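Local coordinates for competence protein PILN (Thermus thermophilus, PDB 4BHQ) that probably serves, through its periplasmic domain, in the inner membrane platform from which type IV pilus biogenesis is initiated, at residues 106-111 against 151-156. Residues are numbered along the deposited sequence; the frame is centred on the assembly and turned at random.
Sequences FALQGE and ARVGVT
The two central strands of the four-stranded antiparallel sheet in the PilN periplasmic domain pair here, 102-112 with 146-156, and they illustrate how one ladder can join two strands while the side chains on one of its faces form part of a subunit interface. Two hydrogen-bonded pairs, F106 with V153 and L108 with A151, flank the non-hydrogen-bonded pair A107 with R152. F106 N gives a nearly straight bond to V153 O (2.8 Å, 174° at the hydrogen), and V153 N returns one to F106 O; both donors lie in the plane of the carbonyl they meet. At the other hydrogen-bonded pair the A151 carbonyl points almost straight at L108 N, although the N-H of L108 meets it at a bend, whereas A151 N reaches L108 O over 3.0 Å from a position tilted 17° from that carbonyl plane. F106 O also receives a weaker CA-H...O contact from R152 CA at 3.3 Å.

F106, L108, A151 and V153 share one apolar face, against which Y56 and F60 of the second subunit pack, the ring of F60 stacking on that of F106. Such a buried patch is consistent with the domain's assignment as a dimerization domain. On the other face the R152 side chain leads away from A107 to a salt bridge with E134 on the neighbouring strand 131-141.

Within the apolar face the contacts run diagonally as well as straight across. V153 sets CG2 anti to its own carbonyl carbon (CG1 at chi1 164°), and this branch meets L108 CD1 at 3.9 Å, the two side chains crossing at a slant. Two residues further along, V155 presents a methyl to the edge of the F106 ring, in the ring plane: CG2 lies 3.8 Å from F106 CE2 and 3.9 Å from F106 CD2.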
ATOM      1  N   PHE A 106      -0.100   9.565  -6.461  1.00 20.45           N
ATOM      2  CA  PHE A 106      -0.086   9.250  -5.025  1.00 21.70           C
ATOM      3  C   PHE A 106       0.742  10.287  -4.307  1.00 22.12           C
ATOM      4  O   PHE A 106       1.882  10.518  -4.689  1.00 25.61           O
ATOM      5  CB  PHE A 106       0.560   7.875  -4.798  1.00 23.66           C
ATOM      6  CG  PHE A 106      -0.298   6.737  -5.265  1.00 21.39           C
ATOM      7  CD1 PHE A 106      -1.244   6.199  -4.447  1.00 22.94           C
ATOM      8  CD2 PHE A 106      -0.097   6.185  -6.525  1.00 24.77           C
ATOM      9  CE1 PHE A 106      -2.047   5.116  -4.854  1.00 22.61           C
ATOM     10  CE2 PHE A 106      -0.887   5.096  -6.940  1.00 27.80           C
ATOM     11  CZ  PHE A 106      -1.887   4.598  -6.109  1.00 21.57           C
ATOM     12  N   ALA A 107       0.168  10.933  -3.306  1.00 20.55           N
ATOM     13  CA  ALA A 107       0.962  11.813  -2.441  1.00 20.94           C
ATOM     14  C   ALA A 107       1.366  11.087  -1.166  1.00 21.52           C
ATOM     15  O   ALA A 107       0.504  10.521  -0.456  1.00 19.83           O
ATOM     16  CB  ALA A 107       0.147  13.072  -2.116  1.00 21.24           C
ATOM     17  N   LEU A 108       2.658  11.109  -0.872  1.00 16.46           N
ATOM     18  CA  LEU A 108       3.274  10.290   0.173  1.00 19.88           C
ATOM     19  C   LEU A 108       3.951  11.124   1.247  1.00 18.39           C
ATOM     20  O   LEU A 108       4.783  12.028   0.917  1.00 19.42           O
ATOM     21  CB  LEU A 108       4.369   9.369  -0.462  1.00 17.41           C
ATOM     22  CG  LEU A 108       4.002   8.482  -1.660  1.00 20.53           C
ATOM     23  CD1 LEU A 108       5.188   7.595  -2.097  1.00 18.24           C
ATOM     24  CD2 LEU A 108       2.801   7.546  -1.295  1.00 24.18           C
ATOM     25  N   GLN A 109       3.648  10.801   2.492  1.00 17.69           N
ATOM     26  CA  GLN A 109       4.445  11.295   3.652  1.00 18.21           C
ATOM     27  C   GLN A 109       5.017  10.058   4.264  1.00 22.03           C
ATOM     28  O   GLN A 109       4.281   9.041   4.485  1.00 21.66           O
ATOM     29  CB  GLN A 109       3.557  11.997   4.668  1.00 21.20           C
ATOM     30  CG  GLN A 109       2.838  13.169   4.102  1.00 30.15           C
ATOM     31  CD  GLN A 109       3.801  14.303   3.835  1.00 32.04           C
ATOM     32  OE1 GLN A 109       4.763  14.452   4.592  1.00 34.16           O
ATOM     33  NE2 GLN A 109       3.591  15.061   2.736  1.00 31.18           N
ATOM     34  N   GLY A 110       6.298  10.074   4.575  1.00 18.00           N
ATOM     35  CA  GLY A 110       6.920   8.882   5.153  1.00 18.96           C
ATOM     36  C   GLY A 110       8.141   9.130   6.009  1.00 20.11           C
ATOM     37  O   GLY A 110       8.512  10.290   6.301  1.00 18.23           O
ATOM     38  N   GLU A 111       8.796   8.061   6.375  1.00 22.46           N
ATOM     39  CA  GLU A 111       9.958   8.057   7.253  1.00 19.73           C
ATOM     40  C   GLU A 111      10.876   6.991   6.652  1.00 22.33           C
ATOM     41  O   GLU A 111      10.387   5.913   6.290  1.00 24.41           O
ATOM     42  CB  GLU A 111       9.619   7.526   8.635  1.00 22.68           C
ATOM     43  CG  GLU A 111       8.563   8.259   9.317  1.00 29.98           C
ATOM     44  CD  GLU A 111       8.177   7.589  10.586  1.00 29.15           C
ATOM     45  OE1 GLU A 111       8.631   6.427  10.812  1.00 26.50           O
ATOM     46  OE2 GLU A 111       7.447   8.231  11.347  1.00 37.01           O
ATOM     47  N   ALA A 151       6.932  12.974  -0.982  1.00 21.86           N
ATOM     48  CA  ALA A 151       7.089  12.717  -2.399  1.00 22.92           C
ATOM     49  C   ALA A 151       5.731  12.543  -3.049  1.00 25.42           C
ATOM     50  O   ALA A 151       4.747  12.163  -2.401  1.00 19.53           O
ATOM     51  CB  ALA A 151       7.965  11.458  -2.641  1.00 21.40           C
ATOM     52  N   ARG A 152       5.692  12.766  -4.354  1.00 20.07           N
ATOM     53  CA  ARG A 152       4.529  12.410  -5.181  1.00 22.27           C
ATOM     54  C   ARG A 152       4.981  11.331  -6.191  1.00 24.79           C
ATOM     55  O   ARG A 152       6.031  11.490  -6.792  1.00 20.94           O
ATOM     56  CB  ARG A 152       3.996  13.658  -5.906  1.00 22.02           C
ATOM     57  CG  ARG A 152       3.164  14.534  -4.948  1.00 27.21           C
ATOM     58  CD  ARG A 152       2.761  15.909  -5.600  1.00 38.69           C
ATOM     59  NE  ARG A 152       4.010  16.585  -5.963  1.00 44.84           N
ATOM     60  CZ  ARG A 152       4.142  17.800  -6.467  1.00 54.30           C
ATOM     61  NH1 ARG A 152       3.067  18.538  -6.734  1.00 57.25           N
ATOM     62  NH2 ARG A 152       5.378  18.267  -6.704  1.00 56.52           N
ATOM     63  N   VAL A 153       4.179  10.253  -6.328  1.00 19.82           N
ATOM     64  CA  VAL A 153       4.433   9.201  -7.330  1.00 21.64           C
ATOM     65  C   VAL A 153       3.356   9.223  -8.424  1.00 22.63           C
ATOM     66  O   VAL A 153       2.158   9.153  -8.119  1.00 22.52           O
ATOM     67  CB  VAL A 153       4.546   7.790  -6.681  1.00 21.51           C
ATOM     68  CG1 VAL A 153       4.423   6.674  -7.726  1.00 20.00           C
ATOM     69  CG2 VAL A 153       5.904   7.667  -5.964  1.00 21.45           C
ATOM     70  N   GLY A 154       3.779   9.285  -9.698  1.00 22.18           N
ATOM     71  CA  GLY A 154       2.808   9.276 -10.789  1.00 21.75           C
ATOM     72  C   GLY A 154       2.792   7.871 -11.433  1.00 23.64           C
ATOM     73  O   GLY A 154       3.798   7.213 -11.523  1.00 19.83           O
ATOM     74  N   VAL A 155       1.591   7.419 -11.827  1.00 28.39           N
ATOM     75  CA  VAL A 155       1.421   6.127 -12.466  1.00 23.64           C
ATOM     76  C   VAL A 155       0.689   6.288 -13.797  1.00 24.87           C
ATOM     77  O   VAL A 155      -0.357   6.935 -13.870  1.00 27.06           O
ATOM     78  CB  VAL A 155       0.573   5.156 -11.556  1.00 25.31           C
ATOM     79  CG1 VAL A 155       0.742   3.699 -12.089  1.00 24.30           C
ATOM     80  CG2 VAL A 155       1.104   5.273 -10.116  1.00 22.63           C
ATOM     81  N   THR A 156       1.289   5.672 -14.818  1.00 27.23           N
ATOM     82  CA  THR A 156       0.741   5.624 -16.204  1.00 35.22           C
ATOM     83  C   THR A 156      -0.334   4.588 -16.362  1.00 39.67           C
ATOM     84  O   THR A 156      -0.423   3.635 -15.580  1.00 35.41           O
ATOM     85  CB  THR A 156       1.782   5.227 -17.260  1.00 36.27           C
ATOM     86  OG1 THR A 156       2.144   3.872 -17.030  1.00 37.25           O
ATOM     87  CG2 THR A 156       3.030   6.119 -17.183  1.00 30.22           C
TER